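Local coordinates for Ras-related protein Rab-7L1 (Homo sapiens, PDB 6HH2) that binds and hydrolyses GTP as a Rab switch in vesicle trafficking, maintains endosome and trans-Golgi network integrity, and recruits and stimulates the kinase LRRK2 at the Golgi, at residues L113-P116 / P120-A123; R144-K147 / G153-E156; S31-S34 / Y39-T42. The protein carries 4 engineered substitutions. All coordinates share one frame; numbering follows the deposited sequence.

Contact 1. Residues L113-P116 / P120-A123; sequences LTLP and PVPA. Engineered in segment 120-123: Ala123 (natural residue Cys).
An ordered water couples Leu113 to Val121: it donates to Leu113 O at 2.7 Å and accepts from Val121 N at 3.0 Å. This water supplies a polar link between backbones that approach to 4.9 Å, CA to CA, at Thr114 and Pro120. Proline suits that place in one respect, since its nitrogen has no hydrogen to offer and leaves no donor to be satisfied.

The apolar side of the contact is built round one methyl group, Val121 CG2. It projects between the two leucines, 3.8 Å from Leu113 CG on one hand and 3.8 Å from Leu115 CD2 on the other, and it also lies against the peptide carbon of Thr114. Val121 places it there by a first torsion that sets CG2 anti to its own carbonyl carbon, while CG1 lies roughly anti to the backbone N (chi1 153°). A beta-branched residue is apt here, because its methyls stand close to the main chain and one of them can meet two longer side chains at once.

In the Ras-like fold this is the connection from helix 96-112 to strand 123-128. Leu113 is the first residue to leave the helical conformation, and its side chain also packs on Ala84; Pro122 leads into the strand and rests on Thr152 and Asn179. Leu115 completes the contact with its other methyl, CD1, which reaches Pro120 O at 3.6 Å and comes within 4.3 Å of Pro122 CD. Its neighbour Thr114 is exposed and spends its hydroxyl locally, OG1 donating to Leu115 O at 3.0 Å from a position tilted 30° out of the carbonyl plane.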
loop_
_atom_site.group_PDB
_atom_site.type_symbol
_atom_site.label_atom_id
_atom_site.label_comp_id
_atom_site.label_asym_id
_atom_site.label_seq_id
_atom_site.Cartn_x
_atom_site.Cartn_y
_atom_site.Cartn_z
ATOM N N LEU A 113 -2.384 0.540 15.034
ATOM C CA LEU A 113 -3.319 -0.404 14.445
ATOM C C LEU A 113 -2.786 -1.826 14.565
ATOM O O LEU A 113 -1.606 -2.083 14.317
ATOM C CB LEU A 113 -3.494 -0.044 12.963
ATOM C CG LEU A 113 -4.445 -0.809 12.052
ATOM C CD1 LEU A 113 -5.883 -0.590 12.486
ATOM C CD2 LEU A 113 -4.206 -0.439 10.569
ATOM N N THR A 114 -3.676 -2.726 14.959
ATOM C CA THR A 114 -3.458 -4.156 14.808
ATOM C C THR A 114 -4.641 -4.771 14.067
ATOM O O THR A 114 -5.663 -4.133 13.829
ATOM C CB THR A 114 -3.286 -4.864 16.169
ATOM O OG1 THR A 114 -4.506 -4.777 16.897
ATOM C CG2 THR A 114 -2.150 -4.236 16.978
ATOM N N LEU A 115 -4.484 -6.032 13.665
ATOM C CA LEU A 115 -5.628 -6.808 13.245
ATOM C C LEU A 115 -6.546 -7.078 14.440
ATOM O O LEU A 115 -6.145 -6.915 15.593
ATOM C CB LEU A 115 -5.141 -8.130 12.680
ATOM C CG LEU A 115 -4.302 -7.912 11.396
ATOM C CD1 LEU A 115 -3.723 -9.245 10.972
ATOM C CD2 LEU A 115 -5.079 -7.228 10.276
ATOM N N PRO A 116 -7.786 -7.501 14.184
ATOM C CA PRO A 116 -8.685 -7.889 15.292
ATOM C C PRO A 116 -8.072 -8.854 16.292
ATOM O O PRO A 116 -8.373 -8.761 17.494
ATOM C CB PRO A 116 -9.879 -8.530 14.564
ATOM C CG PRO A 116 -9.912 -7.818 13.229
ATOM C CD PRO A 116 -8.459 -7.554 12.866
ATOM N N PRO A 120 0.154 -7.798 14.226
ATOM C CA PRO A 120 0.453 -6.656 13.359
ATOM C C PRO A 120 -0.233 -6.787 12.009
ATOM O O PRO A 120 -0.448 -7.867 11.480
ATOM C CB PRO A 120 1.978 -6.729 13.189
ATOM C CG PRO A 120 2.464 -7.542 14.389
ATOM C CD PRO A 120 1.374 -8.531 14.634
ATOM N N VAL A 121 -0.590 -5.656 11.460
ATOM C CA VAL A 121 -1.142 -5.596 10.115
ATOM C C VAL A 121 -0.030 -5.924 9.108
ATOM O O VAL A 121 1.087 -5.426 9.264
ATOM C CB VAL A 121 -1.700 -4.160 9.971
ATOM C CG1 VAL A 121 -1.763 -3.573 8.650
ATOM C CG2 VAL A 121 -3.075 -4.065 10.779
ATOM N N PRO A 122 -0.258 -6.724 8.061
ATOM C CA PRO A 122 0.787 -6.875 7.026
ATOM C C PRO A 122 1.183 -5.544 6.396
ATOM O O PRO A 122 0.349 -4.672 6.133
ATOM C CB PRO A 122 0.116 -7.759 5.955
ATOM C CG PRO A 122 -1.037 -8.334 6.576
ATOM C CD PRO A 122 -1.476 -7.473 7.718
ATOM N N ALA A 123 2.480 -5.403 6.105
ATOM C CA ALA A 123 3.052 -4.182 5.564
ATOM C C ALA A 123 4.005 -4.551 4.437
ATOM O O ALA A 123 4.962 -5.327 4.653
ATOM C CB ALA A 123 3.799 -3.405 6.640
HETATM O O HOH W 1 0.433 -3.352 13.060
#

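Contact 2. Residues R144-K147 / G153-E156; sequences RFSK and GWTE
Gly153, at the start of strand 153-156, passes Ser146 of helix 139-148 at 6.5 Å between CA atoms, so that a small side chain such as serine spans the distance between helix and strand. Ser146 points its CB toward the strand. Both of its side-chain atoms meet the indole of Trp154 at the same corner of the five-membered ring: CB and OG each lie 3.6 Å from Trp154 CD1. The hydroxyl approaches the ring obliquely and also rests 3.8 Å from Gly153 C, with OG anti to its own backbone N (chi1 -178°) and turned to the strand.

Trp154 points its CB back toward the helix. Its CG occupies the position between the backbone N and the carbonyl carbon (chi1 74°), and from there the indole extends along the helix, where it also touches Arg139 and Ile142. Its NE1 hydrogen-bonds to OD1 of Asp143, whose other oxygen, OD2, forms a salt bridge with Lys147. A large aromatic with one polar N-H fits this place well, covering several helix residues while its nitrogen is paired.

The helix and strand are the last two elements of a beta-alpha-beta unit that begins with strand 123-128, so the contact packs the crossover helix against the edge strand of the Rab sheet. On the sheet side, Gly153 and Thr155 form backbone hydrogen bonds with Leu125, and Thr155 with Ala127. At the far end of the strand, Glu156 forms salt bridges with Arg139 and Lys163.

No hydrogen bond joins Ser146 to the strand segment. Ser146 and Trp154 thus meet by van der Waals contact, while a polar tie between strand and helix is the bond from Trp154 to Asp143, which, with the packing on Arg139 and Ile142, would restrict rotation of the indole.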
loop_
_atom_site.group_PDB
_atom_site.type_symbol
_atom_site.label_atom_id
_atom_site.label_comp_id
_atom_site.label_asym_id
_atom_site.label_seq_id
_atom_site.Cartn_x
_atom_site.Cartn_y
_atom_site.Cartn_z
ATOM N N ARG A 144 17.855 -5.558 4.282
ATOM C CA ARG A 144 18.176 -5.455 5.709
ATOM C C ARG A 144 17.193 -4.527 6.420
ATOM O O ARG A 144 16.747 -4.820 7.536
ATOM C CB ARG A 144 19.594 -4.920 5.873
ATOM C CG ARG A 144 20.680 -5.949 5.533
ATOM C CD ARG A 144 22.043 -5.547 6.094
ATOM N NE ARG A 144 22.497 -4.254 5.566
ATOM C CZ ARG A 144 23.082 -4.110 4.375
ATOM N NH1 ARG A 144 23.254 -5.170 3.584
ATOM N NH2 ARG A 144 23.473 -2.904 3.967
ATOM N N PHE A 145 16.837 -3.425 5.768
ATOM C CA PHE A 145 15.889 -2.482 6.350
ATOM C C PHE A 145 14.512 -3.112 6.501
ATOM O O PHE A 145 13.851 -2.957 7.534
ATOM C CB PHE A 145 15.846 -1.251 5.424
ATOM C CG PHE A 145 14.827 -0.218 5.760
ATOM C CD1 PHE A 145 13.538 -0.351 5.274
ATOM C CD2 PHE A 145 15.207 0.929 6.453
ATOM C CE1 PHE A 145 12.581 0.624 5.485
ATOM C CE2 PHE A 145 14.233 1.955 6.662
ATOM C CZ PHE A 145 12.921 1.756 6.181
ATOM N N SER A 146 14.064 -3.865 5.485
ATOM C CA SER A 146 12.751 -4.472 5.575
ATOM C C SER A 146 12.702 -5.440 6.753
ATOM O O SER A 146 11.718 -5.464 7.512
ATOM C CB SER A 146 12.527 -5.171 4.227
ATOM O OG SER A 146 11.250 -5.792 4.139
ATOM N N LYS A 147 13.729 -6.272 6.907
ATOM C CA LYS A 147 13.771 -7.209 8.025
ATOM C C LYS A 147 13.893 -6.492 9.366
ATOM O O LYS A 147 13.197 -6.854 10.321
ATOM C CB LYS A 147 14.943 -8.153 7.821
ATOM C CG LYS A 147 14.600 -9.223 6.723
ATOM C CD LYS A 147 15.858 -9.829 6.252
ATOM C CE LYS A 147 15.516 -11.063 5.370
ATOM N NZ LYS A 147 16.749 -11.612 4.760
ATOM N N GLY A 153 7.250 -7.931 3.695
ATOM C CA GLY A 153 8.220 -8.134 2.628
ATOM C C GLY A 153 8.374 -6.853 1.855
ATOM O O GLY A 153 7.746 -5.826 2.182
ATOM N N TRP A 154 9.152 -6.931 0.778
ATOM C CA TRP A 154 9.439 -5.780 -0.062
ATOM C C TRP A 154 9.661 -6.241 -1.496
ATOM O O TRP A 154 10.062 -7.398 -1.733
ATOM C CB TRP A 154 10.669 -4.988 0.447
ATOM C CG TRP A 154 11.989 -5.709 0.151
ATOM C CD1 TRP A 154 12.586 -6.664 0.903
ATOM C CD2 TRP A 154 12.836 -5.488 -0.986
ATOM N NE1 TRP A 154 13.808 -7.057 0.307
ATOM C CE2 TRP A 154 13.964 -6.313 -0.847
ATOM C CE3 TRP A 154 12.763 -4.610 -2.082
ATOM C CZ2 TRP A 154 15.011 -6.328 -1.820
ATOM C CZ3 TRP A 154 13.792 -4.598 -3.010
ATOM C CH2 TRP A 154 14.886 -5.455 -2.883
ATOM N N THR A 155 9.388 -5.319 -2.438
ATOM C CA THR A 155 9.778 -5.538 -3.816
ATOM C C THR A 155 9.964 -4.214 -4.518
ATOM O O THR A 155 9.466 -3.178 -4.090
ATOM C CB THR A 155 8.732 -6.399 -4.554
ATOM O OG1 THR A 155 9.188 -6.731 -5.884
ATOM C CG2 THR A 155 7.392 -5.725 -4.666
ATOM N N GLU A 156 10.716 -4.251 -5.604
ATOM C CA GLU A 156 10.861 -3.086 -6.454
ATOM C C GLU A 156 9.680 -3.025 -7.398
ATOM O O GLU A 156 9.132 -4.049 -7.801
ATOM C CB GLU A 156 12.169 -3.145 -7.238
ATOM C CG GLU A 156 12.223 -4.236 -8.268
ATOM C CD GLU A 156 13.459 -4.185 -9.159
ATOM O OE1 GLU A 156 14.518 -3.759 -8.691
ATOM O OE2 GLU A 156 13.381 -4.684 -10.311
#

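Contact 3. Residues S31-S34 / Y39-T42; sequences SQDS and YKST
Asp33 and Tyr39 meet at the start of switch 1 of the Ras-like fold, where the loop after helix 23-30 runs into the predicted effector region. From its CB, Tyr39 points toward the loop, with CG lying between the backbone N and the carbonyl carbon (chi1 75°). At the first ring carbon on this side, CD1 meets Gln32 NE2 at 3.4 Å; that amide stands 65° from the ring plane and hydrogen-bonds through NE2 to Ser36 O. Further out, CE1 lies 3.2 Å from Asp33 OD1, which sits at the ring edge. One face of the ring is covered by its own neighbour, Lys40 CG, 3.8 Å above the centre.

Tyr39 OH donates to Asp33 OD1 at 2.5 Å, meeting the syn lone pair of that oxygen, and it receives bonds from Lys40 NZ and from the backbone N of Leu49 in strand 48-55. A tyrosine suits the place because its rigid ring carries a hydroxyl that can both donate and accept. Tyr39 and Lys40 belong to the GTP-binding site, yet here the Asp33 side chain stands about 13 Å from the bound GDP. An acid at position 33 is apt: while OD1 takes the phenol, OD2 forms a salt bridge with Lys40, whose positive charge would probably favour the carboxylate form. Lys40 NZ comes to Asp33 OD2 at 2.9 Å, 37° above the carboxylate plane.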
loop_
_atom_site.group_PDB
_atom_site.type_symbol
_atom_site.label_atom_id
_atom_site.label_comp_id
_atom_site.label_asym_id
_atom_site.label_seq_id
_atom_site.Cartn_x
_atom_site.Cartn_y
_atom_site.Cartn_z
ATOM N N SER A 31 -6.710 0.766 -9.041
ATOM C CA SER A 31 -8.141 0.785 -8.747
ATOM C C SER A 31 -8.927 0.529 -10.023
ATOM O O SER A 31 -8.371 0.388 -11.115
ATOM C CB SER A 31 -8.542 2.147 -8.181
ATOM O OG SER A 31 -8.522 3.118 -9.235
ATOM N N GLN A 32 -10.253 0.465 -9.904
ATOM C CA GLN A 32 -11.046 0.309 -11.127
ATOM C C GLN A 32 -11.341 1.602 -11.842
ATOM O O GLN A 32 -12.093 1.573 -12.828
ATOM C CB GLN A 32 -12.392 -0.345 -10.780
ATOM C CG GLN A 32 -13.386 0.572 -10.030
ATOM C CD GLN A 32 -14.788 -0.091 -9.992
ATOM O OE1 GLN A 32 -14.949 -1.177 -9.405
ATOM N NE2 GLN A 32 -15.775 0.537 -10.635
ATOM N N ASP A 33 -10.747 2.711 -11.420
ATOM C CA ASP A 33 -11.208 4.018 -11.895
ATOM C C ASP A 33 -10.956 4.241 -13.377
ATOM O O ASP A 33 -11.710 4.996 -14.024
ATOM C CB ASP A 33 -10.571 5.124 -11.040
ATOM C CG ASP A 33 -11.160 5.171 -9.652
ATOM O OD1 ASP A 33 -12.069 4.349 -9.368
ATOM O OD2 ASP A 33 -10.711 6.020 -8.846
ATOM N N SER A 34 -9.947 3.546 -13.972
ATOM C CA SER A 34 -9.801 3.712 -15.421
ATOM C C SER A 34 -10.814 2.884 -16.223
ATOM O O SER A 34 -10.875 3.012 -17.458
ATOM C CB SER A 34 -8.377 3.348 -15.844
ATOM O OG SER A 34 -8.090 1.993 -15.584
ATOM N N TYR A 39 -19.486 4.442 -9.690
ATOM C CA TYR A 39 -19.706 4.130 -8.295
ATOM C C TYR A 39 -19.428 5.308 -7.362
ATOM O O TYR A 39 -19.974 5.323 -6.263
ATOM C CB TYR A 39 -18.855 2.934 -7.875
ATOM C CG TYR A 39 -17.362 3.232 -7.695
ATOM C CD1 TYR A 39 -16.471 3.248 -8.785
ATOM C CD2 TYR A 39 -16.842 3.484 -6.426
ATOM C CE1 TYR A 39 -15.112 3.528 -8.606
ATOM C CE2 TYR A 39 -15.497 3.744 -6.237
ATOM C CZ TYR A 39 -14.622 3.756 -7.342
ATOM O OH TYR A 39 -13.274 4.007 -7.164
ATOM N N LYS A 40 -18.587 6.272 -7.756
ATOM C CA LYS A 40 -18.144 7.281 -6.786
ATOM C C LYS A 40 -19.290 8.140 -6.302
ATOM O O LYS A 40 -19.232 8.694 -5.192
ATOM C CB LYS A 40 -17.075 8.156 -7.431
ATOM C CG LYS A 40 -15.810 7.379 -7.688
ATOM C CD LYS A 40 -14.782 8.251 -8.345
ATOM C CE LYS A 40 -13.508 7.494 -8.557
ATOM N NZ LYS A 40 -12.765 7.207 -7.252
ATOM N N SER A 41 -20.330 8.278 -7.107
ATOM C CA SER A 41 -21.380 9.221 -6.716
ATOM C C SER A 41 -22.126 8.753 -5.466
ATOM O O SER A 41 -22.684 9.579 -4.727
ATOM C CB SER A 41 -22.297 9.476 -7.902
ATOM O OG SER A 41 -23.232 8.439 -8.026
ATOM N N THR A 42 -22.134 7.450 -5.184
ATOM C CA THR A 42 -22.785 6.909 -3.993
ATOM C C THR A 42 -21.820 6.321 -2.968
ATOM O O THR A 42 -22.202 6.152 -1.804
ATOM C CB THR A 42 -23.850 5.867 -4.373
ATOM O OG1 THR A 42 -23.207 4.787 -5.096
ATOM C CG2 THR A 42 -24.917 6.469 -5.240
#

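Along the chain contact 3 comes first, then contact 1 and finally contact 2, each closing before the next opens. Contacts 1 and 2 are near neighbours, with centres about 17 Å apart and nearest atoms about 4 Å apart: residues 120-123 lead into strand 123-128, which runs parallel to strand 153-156 of contact 2. Both thus lie at the side of the sheet away from strand 48-55. Contact 3 lies beside that opposite edge strand, its centre about 26 Å from contact 1 and 31 Å from contact 2. The switch 1 loop, which carries GTP-binding residues, is thereby well separated from these two contacts within one Ras-like domain.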